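Local coordinates for transcriptional regulator, MarR family (Bacillus cereus, PDB 4XRF), which probably binds DNA as a winged helix-turn-helix transcription factor of the MarR family, at residues L39-H44 with A54-V59. Sequence-based numbering, arbitrary orientation.
Sequences LKILDH and AKKMYV. With SO4 (sulfate ion), chain K; PO4 (phosphate ion), chain C.
In the winged helix-turn-helix domain of this MarR-family protein, helix 33-45 packs on the C-terminal end of helix 50-57 through I41, which meets K56 and M57. The I41 side chain points at the other helix and uses both of its branches. CG2 rests against the aliphatic stem of K56, 3.7 Å from K56 CD, while CD1, at the tip of the longer branch, comes to 3.8 Å from K56 CB and 4.2 Å from M57 SD. The bend at chi2 (-68°) brings M57 SD to I41 CD1; this side chain also touches P34, Y37 and I38 of helix 33-45. The K56 chain is extended as far as CE and turns only at chi4 (-73°). Its ammonium group donates to two oxygens of one sulfate, with NZ 3.0 Å from O2 and 3.2 Å from O1. Y37 OH of helix 33-45 and K6 NZ of the second subunit also bind this ion. Just beyond K56 and M57, helix 50-57 ends in a Schellman motif at Y58, whose phi is positive. On helix 33-45, K40 NZ donates to O4 of a phosphate (3.0 Å), probably from the crystallisation liquor, and forms a salt bridge with D5 of the second subunit. K56 thus has a double role, its CB and CD packing against I41 while its charge is carried out to an anion, probably of like origin, that both subunits help to bind.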
loop_
_atom_site.group_PDB
_atom_site.type_symbol
_atom_site.label_atom_id
_atom_site.label_comp_id
_atom_site.label_asym_id
_atom_site.label_seq_id
_atom_site.Cartn_x
_atom_site.Cartn_y
_atom_site.Cartn_z
ATOM N N LEU A 39 5.806 15.189 -17.048
ATOM C CA LEU A 39 5.363 15.379 -18.425
ATOM C C LEU A 39 4.659 16.732 -18.646
ATOM O O LEU A 39 4.845 17.349 -19.703
ATOM C CB LEU A 39 4.437 14.227 -18.884
ATOM C CG LEU A 39 5.036 12.807 -18.915
ATOM C CD1 LEU A 39 4.023 11.823 -19.487
ATOM C CD2 LEU A 39 6.330 12.752 -19.722
ATOM N N LYS A 40 3.865 17.181 -17.670
ATOM C CA LYS A 40 3.231 18.498 -17.765
ATOM C C LYS A 40 4.253 19.631 -17.794
ATOM O O LYS A 40 4.082 20.582 -18.551
ATOM C CB LYS A 40 2.238 18.760 -16.634
ATOM C CG LYS A 40 0.993 17.914 -16.689
ATOM C CD LYS A 40 0.002 18.332 -15.603
ATOM C CE LYS A 40 -0.738 19.623 -15.940
ATOM N NZ LYS A 40 -1.823 19.886 -14.934
ATOM N N ILE A 41 5.299 19.538 -16.968
ATOM C CA ILE A 41 6.382 20.538 -16.990
ATOM C C ILE A 41 7.030 20.611 -18.380
ATOM O O ILE A 41 7.216 21.697 -18.927
ATOM C CB ILE A 41 7.462 20.265 -15.918
ATOM C CG1 ILE A 41 6.843 20.312 -14.514
ATOM C CG2 ILE A 41 8.615 21.267 -16.044
ATOM C CD1 ILE A 41 7.807 19.913 -13.412
ATOM N N LEU A 42 7.354 19.451 -18.946
ATOM C CA LEU A 42 8.020 19.364 -20.251
ATOM C C LEU A 42 7.098 19.778 -21.392
ATOM O O LEU A 42 7.566 20.284 -22.409
ATOM C CB LEU A 42 8.552 17.947 -20.493
ATOM C CG LEU A 42 9.611 17.491 -19.491
ATOM C CD1 LEU A 42 9.877 16.009 -19.652
ATOM C CD2 LEU A 42 10.888 18.291 -19.656
ATOM N N ASP A 43 5.793 19.544 -21.223
ATOM C CA ASP A 43 4.795 20.029 -22.172
ATOM C C ASP A 43 4.708 21.554 -22.132
ATOM O O ASP A 43 4.542 22.195 -23.169
ATOM C CB ASP A 43 3.424 19.445 -21.866
ATOM C CG ASP A 43 2.441 19.612 -23.018
ATOM O OD1 ASP A 43 2.874 19.807 -24.172
ATOM O OD2 ASP A 43 1.218 19.531 -22.771
ATOM N N HIS A 44 4.816 22.123 -20.934
ATOM C CA HIS A 44 4.656 23.551 -20.752
ATOM C C HIS A 44 5.904 24.297 -21.242
ATOM O O HIS A 44 5.800 25.156 -22.116
ATOM C CB HIS A 44 4.311 23.864 -19.290
ATOM C CG HIS A 44 4.157 25.325 -18.983
ATOM N ND1 HIS A 44 4.029 25.799 -17.694
ATOM C CD2 HIS A 44 4.130 26.417 -19.788
ATOM C CE1 HIS A 44 3.925 27.116 -17.718
ATOM N NE2 HIS A 44 3.987 27.517 -18.976
ATOM N N ALA A 54 14.240 18.482 -11.115
ATOM C CA ALA A 54 14.480 18.207 -9.699
ATOM C C ALA A 54 14.051 19.385 -8.808
ATOM O O ALA A 54 13.343 19.190 -7.831
ATOM C CB ALA A 54 15.947 17.858 -9.458
ATOM N N LYS A 55 14.506 20.598 -9.142
ATOM C CA LYS A 55 14.100 21.802 -8.419
ATOM C C LYS A 55 12.583 21.999 -8.415
ATOM O O LYS A 55 11.982 22.288 -7.371
ATOM C CB LYS A 55 14.768 23.031 -9.027
ATOM C CG LYS A 55 15.099 24.107 -8.012
ATOM N N LYS A 56 11.956 21.846 -9.576
ATOM C CA LYS A 56 10.497 22.003 -9.647
ATOM C C LYS A 56 9.728 20.960 -8.829
ATOM O O LYS A 56 8.609 21.244 -8.366
ATOM C CB LYS A 56 10.014 22.035 -11.092
ATOM C CG LYS A 56 10.320 23.342 -11.815
ATOM C CD LYS A 56 10.182 23.158 -13.325
ATOM C CE LYS A 56 10.496 24.434 -14.100
ATOM N NZ LYS A 56 9.425 25.456 -13.960
ATOM N N MET A 57 10.331 19.781 -8.627
ATOM C CA MET A 57 9.693 18.666 -7.859
ATOM C C MET A 57 10.130 18.653 -6.385
ATOM O O MET A 57 9.644 17.838 -5.586
ATOM C CB MET A 57 10.039 17.291 -8.461
ATOM C CG MET A 57 9.741 17.078 -9.940
ATOM S SD MET A 57 7.992 17.048 -10.352
ATOM C CE MET A 57 7.400 15.569 -9.532
ATOM N N TYR A 58 11.094 19.521 -6.050
ATOM C CA TYR A 58 11.621 19.634 -4.690
ATOM C C TYR A 58 12.369 18.383 -4.214
ATOM O O TYR A 58 12.450 18.109 -3.014
ATOM C CB TYR A 58 10.516 20.079 -3.712
ATOM C CG TYR A 58 10.028 21.472 -4.040
ATOM C CD1 TYR A 58 8.990 21.670 -4.950
ATOM C CD2 TYR A 58 10.653 22.600 -3.494
ATOM C CE1 TYR A 58 8.563 22.947 -5.280
ATOM C CE2 TYR A 58 10.226 23.881 -3.812
ATOM C CZ TYR A 58 9.170 24.039 -4.706
ATOM O OH TYR A 58 8.735 25.303 -5.034
ATOM N N VAL A 59 12.930 17.649 -5.172
ATOM C CA VAL A 59 13.701 16.432 -4.901
ATOM C C VAL A 59 15.174 16.569 -5.327
ATOM O O VAL A 59 15.538 17.509 -6.045
ATOM C CB VAL A 59 13.076 15.201 -5.609
ATOM C CG1 VAL A 59 11.627 14.997 -5.170
ATOM C CG2 VAL A 59 13.180 15.337 -7.128
HETATM S S SO4 K . 6.116 24.588 -12.421
HETATM O O1 SO4 K . 7.135 25.395 -11.689
HETATM O O2 SO4 K . 6.658 24.239 -13.761
HETATM O O3 SO4 K . 4.875 25.378 -12.619
HETATM O O4 SO4 K . 5.867 23.362 -11.609
HETATM P P PO4 C . -1.219 22.049 -11.779
HETATM O O1 PO4 C . -0.121 22.000 -12.811
HETATM O O2 PO4 C . -0.674 21.630 -10.440
HETATM O O3 PO4 C . -1.771 23.463 -11.724
HETATM O O4 PO4 C . -2.302 21.082 -12.186
#